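Local structure of Alr1585 protein (Nostoc sp., 5C2I) at residues D29-I34 with T68-A73; F93-L98 with L151-D156. The protein probably oxidises dyes and related substrates with hydrogen peroxide at a bound haem, as a dye-decolorizing (DyP-type) peroxidase. The protein carries 1 engineered substitution. All coordinates share one frame; numbering follows the deposited sequence.

In the fold
Two contacts of the N-terminal DyP domain, their centres about 9 Å apart, illustrate how a loop pairing can be built onto the edge of a sheet. Along the chain they come in series: contact 1 closes between residues 29-34 and 68-73 before contact 2 opens with strand 93-98. That strand is outermost in the antiparallel sheet within this chain, next to 150-156, and its other side meets the paired loops and, at Leu98, strand 448-458. Gln31 and Gly32 of contact 1 bond directly to strand 93-98. Contact 1 thus joins the sheet of contact 2 to the loops and helices beside it, among them helix 461-465 near the C-terminus.

Contact 1 of 2, residues D29-I34 with T68-A73; sequences DLQGNI and TYITSA
Gly32 N and Thr71 O meet at one end of a single beta bridge, in which Gln31 faces Ser72 with their CA atoms 4.2 Å apart. The tight part is almost all main chain. Gly32 N donates to Thr71 O at 2.8 Å in a nearly straight bond (170° at the hydrogen), and on the other side of the bridge Ala73 N reaches Leu30 O at the same length. Ser72 CA also lies against Leu30 O, 3.2 Å away, in a bent CA-H...O contact. The two N-H bonds tie the exit of helix 24-29 to the start of helix 73-86, where Ser72 is the N-cap: with chi1 at 69°, its OG stands between its own N and carbonyl carbon and accepts from Lys75 N.

Side chains meet more loosely. Leu30 CD2 comes no nearer than 4.3 Å to Ala73 CB. Toward the partly exposed Ile70, the extended Gln31 chain passes obliquely across the methyl, Ile70 CG2 lying 3.8 Å from Gln31 OE1. The amide itself is held from outside, NE2 by the carbonyls of Phe96 and Pro459 and OE1 by Asn95 ND2. The loops lie between strand 93-98, where Thr71 pairs by its backbone with Ala94, and helix 461-465, where Ile461 touches Asp29, Ile70 and Ser72.

Contact 2 of 2, residues F93-L98 with L151-D156; sequences FANFFL and LVLIAD
Phe97 and Leu151 form one end of an antiparallel ladder in the ferredoxin-like alpha+beta fold of the DyP family. Three hydrogen-bonded pairs, Phe93-Ala155, Asn95-Leu153 and Phe97-Leu151, put their side chains on one face; Ala94, Phe96, Val152 and Ile154 occupy the other, which packs on helices 55-68 and 159-176. Each of the three pairs exchanges two backbone bonds, for example Asn95 N to Leu153 O at 2.8 Å.

Leu153 can be followed outward. Its CB lies 4.0 Å from Asn95 CB and also meets Phe97 CE2 at the ring edge. With CG anti to the backbone N (chi1 -180°), the branch is carried alongside Asn95, where Leu153 CD1 stands 4.1 Å from Asn95 OD1. Leu153 CD2 meets that same oxygen and, near the ring plane, the edge of Phe93 at its CD1. The Asn95 amide is held chiefly from beyond the strands, by Gly32 O.

Phe97 and Leu151 run side by side, Phe97 CD2 3.8 Å from Leu151 CD2. Replacing Phe97 with an alanine would probably open a gap beside Leu151 and leave Leu153 CB without its aromatic neighbour. On the opposite face, Phe96 crosses Val152, and Val152 CG2 sits at the ring edge, 3.9 Å from Phe96 CD1.

Contact 1 of 2, residues D29-I34 with T68-A73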
loop_
_atom_site.group_PDB
_atom_site.type_symbol
_atom_site.label_atom_id
_atom_site.label_comp_id
_atom_site.label_asym_id
_atom_site.label_seq_id
_atom_site.Cartn_x
_atom_site.Cartn_y
_atom_site.Cartn_z
ATOM N N ASP A 29 -32.655 -18.553 -15.712
ATOM C CA ASP A 29 -33.789 -18.132 -14.857
ATOM C C ASP A 29 -33.523 -18.214 -13.376
ATOM O O ASP A 29 -34.378 -17.785 -12.545
ATOM C CB ASP A 29 -35.066 -18.940 -15.197
ATOM C CG ASP A 29 -36.362 -18.172 -14.858
ATOM O OD1 ASP A 29 -36.331 -16.927 -14.939
ATOM O OD2 ASP A 29 -37.421 -18.827 -14.607
ATOM N N LEU A 30 -32.364 -18.760 -13.015
ATOM C CA LEU A 30 -31.955 -18.878 -11.591
ATOM C C LEU A 30 -31.174 -17.640 -11.228
ATOM O O LEU A 30 -30.285 -17.207 -11.996
ATOM C CB LEU A 30 -31.048 -20.099 -11.410
ATOM C CG LEU A 30 -30.407 -20.324 -10.034
ATOM C CD1 LEU A 30 -31.490 -20.707 -9.017
ATOM C CD2 LEU A 30 -29.360 -21.407 -10.098
ATOM N N GLN A 31 -31.431 -17.088 -10.064
ATOM C CA GLN A 31 -30.625 -15.955 -9.578
ATOM C C GLN A 31 -29.170 -16.398 -9.275
ATOM O O GLN A 31 -28.907 -17.541 -8.919
ATOM C CB GLN A 31 -31.221 -15.359 -8.304
ATOM C CG GLN A 31 -32.530 -14.638 -8.531
ATOM C CD GLN A 31 -32.943 -13.816 -7.334
ATOM O OE1 GLN A 31 -32.177 -12.965 -6.849
ATOM N NE2 GLN A 31 -34.148 -14.042 -6.858
ATOM N N GLY A 32 -28.237 -15.474 -9.429
ATOM C CA GLY A 32 -26.853 -15.657 -9.021
ATOM C C GLY A 32 -26.663 -15.723 -7.512
ATOM O O GLY A 32 -27.625 -15.596 -6.738
ATOM N N ASN A 33 -25.410 -15.969 -7.103
ATOM C CA ASN A 33 -24.989 -16.047 -5.696
ATOM C C ASN A 33 -25.438 -17.314 -4.987
ATOM O O ASN A 33 -25.122 -17.500 -3.806
ATOM C CB ASN A 33 -25.461 -14.803 -4.912
ATOM C CG ASN A 33 -24.694 -14.562 -3.625
ATOM O OD1 ASN A 33 -23.485 -14.793 -3.534
ATOM N ND2 ASN A 33 -25.401 -14.048 -2.624
ATOM N N ILE A 34 -26.094 -18.213 -5.701
ATOM C CA ILE A 34 -26.596 -19.430 -5.102
ATOM C C ILE A 34 -25.623 -20.593 -5.406
ATOM O O ILE A 34 -24.963 -21.066 -4.509
ATOM C CB ILE A 34 -28.027 -19.723 -5.571
ATOM C CG1 ILE A 34 -28.974 -18.585 -5.088
ATOM C CG2 ILE A 34 -28.530 -21.047 -5.011
ATOM C CD1 ILE A 34 -30.356 -18.574 -5.777
ATOM N N THR A 68 -34.271 -4.850 -14.664
ATOM C CA THR A 68 -33.114 -3.963 -14.782
ATOM C C THR A 68 -31.868 -4.472 -14.077
ATOM O O THR A 68 -30.750 -4.305 -14.586
ATOM C CB THR A 68 -33.460 -2.565 -14.251
ATOM O OG1 THR A 68 -34.602 -2.088 -14.970
ATOM C CG2 THR A 68 -32.336 -1.582 -14.508
ATOM N N TYR A 69 -32.037 -5.046 -12.884
ATOM C CA TYR A 69 -30.889 -5.300 -12.013
ATOM C C TYR A 69 -30.572 -6.745 -11.677
ATOM O O TYR A 69 -29.402 -7.069 -11.486
ATOM C CB TYR A 69 -31.084 -4.546 -10.679
ATOM C CG TYR A 69 -30.942 -3.049 -10.865
ATOM C CD1 TYR A 69 -29.698 -2.475 -10.985
ATOM C CD2 TYR A 69 -32.053 -2.218 -10.896
ATOM C CE1 TYR A 69 -29.552 -1.091 -11.174
ATOM C CE2 TYR A 69 -31.924 -0.845 -11.044
ATOM C CZ TYR A 69 -30.668 -0.290 -11.179
ATOM O OH TYR A 69 -30.530 1.065 -11.338
ATOM N N ILE A 70 -31.583 -7.586 -11.494
ATOM C CA ILE A 70 -31.312 -8.912 -10.917
ATOM C C ILE A 70 -30.352 -9.675 -11.830
ATOM O O ILE A 70 -30.534 -9.742 -13.051
ATOM C CB ILE A 70 -32.597 -9.711 -10.628
ATOM C CG1 ILE A 70 -33.388 -9.008 -9.498
ATOM C CG2 ILE A 70 -32.251 -11.120 -10.196
ATOM C CD1 ILE A 70 -34.703 -9.648 -9.148
ATOM N N THR A 71 -29.381 -10.308 -11.203
ATOM C CA THR A 71 -28.348 -11.062 -11.887
ATOM C C THR A 71 -28.720 -12.534 -11.907
ATOM O O THR A 71 -28.834 -13.139 -10.858
ATOM C CB THR A 71 -27.014 -10.897 -11.142
ATOM O OG1 THR A 71 -26.749 -9.511 -10.919
ATOM C CG2 THR A 71 -25.849 -11.490 -11.944
ATOM N N SER A 72 -28.824 -13.121 -13.102
ATOM C CA SER A 72 -28.974 -14.569 -13.202
ATOM C C SER A 72 -27.621 -15.284 -12.979
ATOM O O SER A 72 -26.554 -14.684 -13.091
ATOM C CB SER A 72 -29.535 -14.936 -14.561
ATOM O OG SER A 72 -28.588 -14.682 -15.573
ATOM N N ALA A 73 -27.676 -16.597 -12.780
ATOM C CA ALA A 73 -26.454 -17.389 -12.733
ATOM C C ALA A 73 -25.668 -17.316 -14.051
ATOM O O ALA A 73 -24.441 -17.227 -14.047
ATOM C CB ALA A 73 -26.782 -18.820 -12.375
#

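Contact 2 of 2, residues F93-L98 with L151-D156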
loop_
_atom_site.group_PDB
_atom_site.type_symbol
_atom_site.label_atom_id
_atom_site.label_comp_id
_atom_site.label_asym_id
_atom_site.label_seq_id
_atom_site.Cartn_x
_atom_site.Cartn_y
_atom_site.Cartn_z
ATOM N N PHE A 93 -23.985 -6.440 -9.037
ATOM C CA PHE A 93 -24.645 -7.705 -8.796
ATOM C C PHE A 93 -25.900 -7.458 -7.969
ATOM O O PHE A 93 -25.871 -6.664 -7.018
ATOM C CB PHE A 93 -23.712 -8.657 -8.017
ATOM C CG PHE A 93 -24.330 -9.995 -7.764
ATOM C CD1 PHE A 93 -25.175 -10.183 -6.659
ATOM C CD2 PHE A 93 -24.244 -10.992 -8.721
ATOM C CE1 PHE A 93 -25.897 -11.351 -6.528
ATOM C CE2 PHE A 93 -24.900 -12.205 -8.542
ATOM C CZ PHE A 93 -25.713 -12.378 -7.440
ATOM N N ALA A 94 -27.004 -8.134 -8.283
ATOM C CA ALA A 94 -28.217 -7.982 -7.447
ATOM C C ALA A 94 -29.004 -9.286 -7.271
ATOM O O ALA A 94 -29.219 -10.034 -8.252
ATOM C CB ALA A 94 -29.116 -6.890 -8.013
ATOM N N ASN A 95 -29.509 -9.483 -6.055
ATOM C CA ASN A 95 -30.460 -10.528 -5.725
ATOM C C ASN A 95 -31.726 -9.863 -5.172
ATOM O O ASN A 95 -31.691 -8.741 -4.627
ATOM C CB ASN A 95 -29.973 -11.435 -4.591
ATOM C CG ASN A 95 -28.981 -12.499 -4.976
ATOM O OD1 ASN A 95 -27.988 -12.702 -4.266
ATOM N ND2 ASN A 95 -29.263 -13.258 -6.042
ATOM N N PHE A 96 -32.826 -10.587 -5.244
ATOM C CA PHE A 96 -34.066 -10.191 -4.575
ATOM C C PHE A 96 -34.686 -11.417 -3.904
ATOM O O PHE A 96 -34.873 -12.462 -4.557
ATOM C CB PHE A 96 -35.041 -9.592 -5.580
ATOM C CG PHE A 96 -36.335 -9.105 -4.972
ATOM C CD1 PHE A 96 -36.393 -7.885 -4.347
ATOM C CD2 PHE A 96 -37.480 -9.889 -5.005
ATOM C CE1 PHE A 96 -37.560 -7.460 -3.726
ATOM C CE2 PHE A 96 -38.664 -9.454 -4.435
ATOM C CZ PHE A 96 -38.700 -8.229 -3.802
ATOM N N PHE A 97 -35.019 -11.280 -2.627
ATOM C CA PHE A 97 -35.610 -12.375 -1.839
ATOM C C PHE A 97 -36.944 -11.979 -1.221
ATOM O O PHE A 97 -37.122 -10.816 -0.818
ATOM C CB PHE A 97 -34.662 -12.792 -0.725
ATOM C CG PHE A 97 -33.222 -13.021 -1.146
ATOM C CD1 PHE A 97 -32.810 -14.220 -1.644
ATOM C CD2 PHE A 97 -32.269 -12.007 -1.000
ATOM C CE1 PHE A 97 -31.482 -14.406 -2.026
ATOM C CE2 PHE A 97 -30.955 -12.198 -1.326
ATOM C CZ PHE A 97 -30.546 -13.401 -1.856
ATOM N N LEU A 98 -37.858 -12.936 -1.119
ATOM C CA LEU A 98 -39.153 -12.751 -0.449
ATOM C C LEU A 98 -39.271 -13.634 0.768
ATOM O O LEU A 98 -38.894 -14.805 0.731
ATOM C CB LEU A 98 -40.331 -13.058 -1.401
ATOM C CG LEU A 98 -40.537 -12.036 -2.522
ATOM C CD1 LEU A 98 -41.430 -12.609 -3.602
ATOM C CD2 LEU A 98 -41.103 -10.741 -1.975
ATOM N N LEU A 151 -35.868 -8.869 0.940
ATOM C CA LEU A 151 -34.507 -8.427 1.060
ATOM C C LEU A 151 -34.012 -8.113 -0.354
ATOM O O LEU A 151 -34.044 -8.983 -1.244
ATOM C CB LEU A 151 -33.657 -9.497 1.721
ATOM C CG LEU A 151 -32.109 -9.324 1.727
ATOM C CD1 LEU A 151 -31.607 -8.049 2.390
ATOM C CD2 LEU A 151 -31.444 -10.544 2.364
ATOM N N VAL A 152 -33.457 -6.918 -0.519
ATOM C CA VAL A 152 -32.705 -6.565 -1.711
ATOM C C VAL A 152 -31.205 -6.653 -1.380
ATOM O O VAL A 152 -30.732 -6.065 -0.409
ATOM C CB VAL A 152 -33.064 -5.148 -2.142
ATOM C CG1 VAL A 152 -32.263 -4.717 -3.334
ATOM C CG2 VAL A 152 -34.543 -5.064 -2.460
ATOM N N LEU A 153 -30.445 -7.333 -2.232
ATOM C CA LEU A 153 -28.991 -7.455 -2.044
ATOM C C LEU A 153 -28.340 -6.887 -3.301
ATOM O O LEU A 153 -28.617 -7.342 -4.406
ATOM C CB LEU A 153 -28.613 -8.921 -1.822
ATOM C CG LEU A 153 -27.124 -9.273 -1.597
ATOM C CD1 LEU A 153 -27.043 -10.640 -0.903
ATOM C CD2 LEU A 153 -26.326 -9.294 -2.896
ATOM N N ILE A 154 -27.472 -5.888 -3.119
ATOM C CA ILE A 154 -26.704 -5.291 -4.201
ATOM C C ILE A 154 -25.227 -5.301 -3.852
ATOM O O ILE A 154 -24.867 -4.987 -2.721
ATOM C CB ILE A 154 -27.122 -3.821 -4.459
ATOM C CG1 ILE A 154 -28.644 -3.738 -4.662
ATOM C CG2 ILE A 154 -26.475 -3.303 -5.749
ATOM C CD1 ILE A 154 -29.333 -3.287 -3.439
ATOM N N ALA A 155 -24.375 -5.720 -4.790
ATOM C CA ALA A 155 -22.981 -5.911 -4.514
ATOM C C ALA A 155 -22.081 -5.468 -5.658
ATOM O O ALA A 155 -22.459 -5.514 -6.829
ATOM C CB ALA A 155 -22.705 -7.390 -4.128
ATOM N N ASP A 156 -20.897 -5.015 -5.299
ATOM C CA ASP A 156 -19.960 -4.492 -6.248
ATOM C C ASP A 156 -18.589 -4.364 -5.561
ATOM O O ASP A 156 -18.524 -4.181 -4.364
ATOM C CB ASP A 156 -20.369 -3.117 -6.752
ATOM C CG ASP A 156 -19.754 -2.800 -8.121
ATOM O OD1 ASP A 156 -20.323 -3.254 -9.153
ATOM O OD2 ASP A 156 -18.666 -2.191 -8.188
#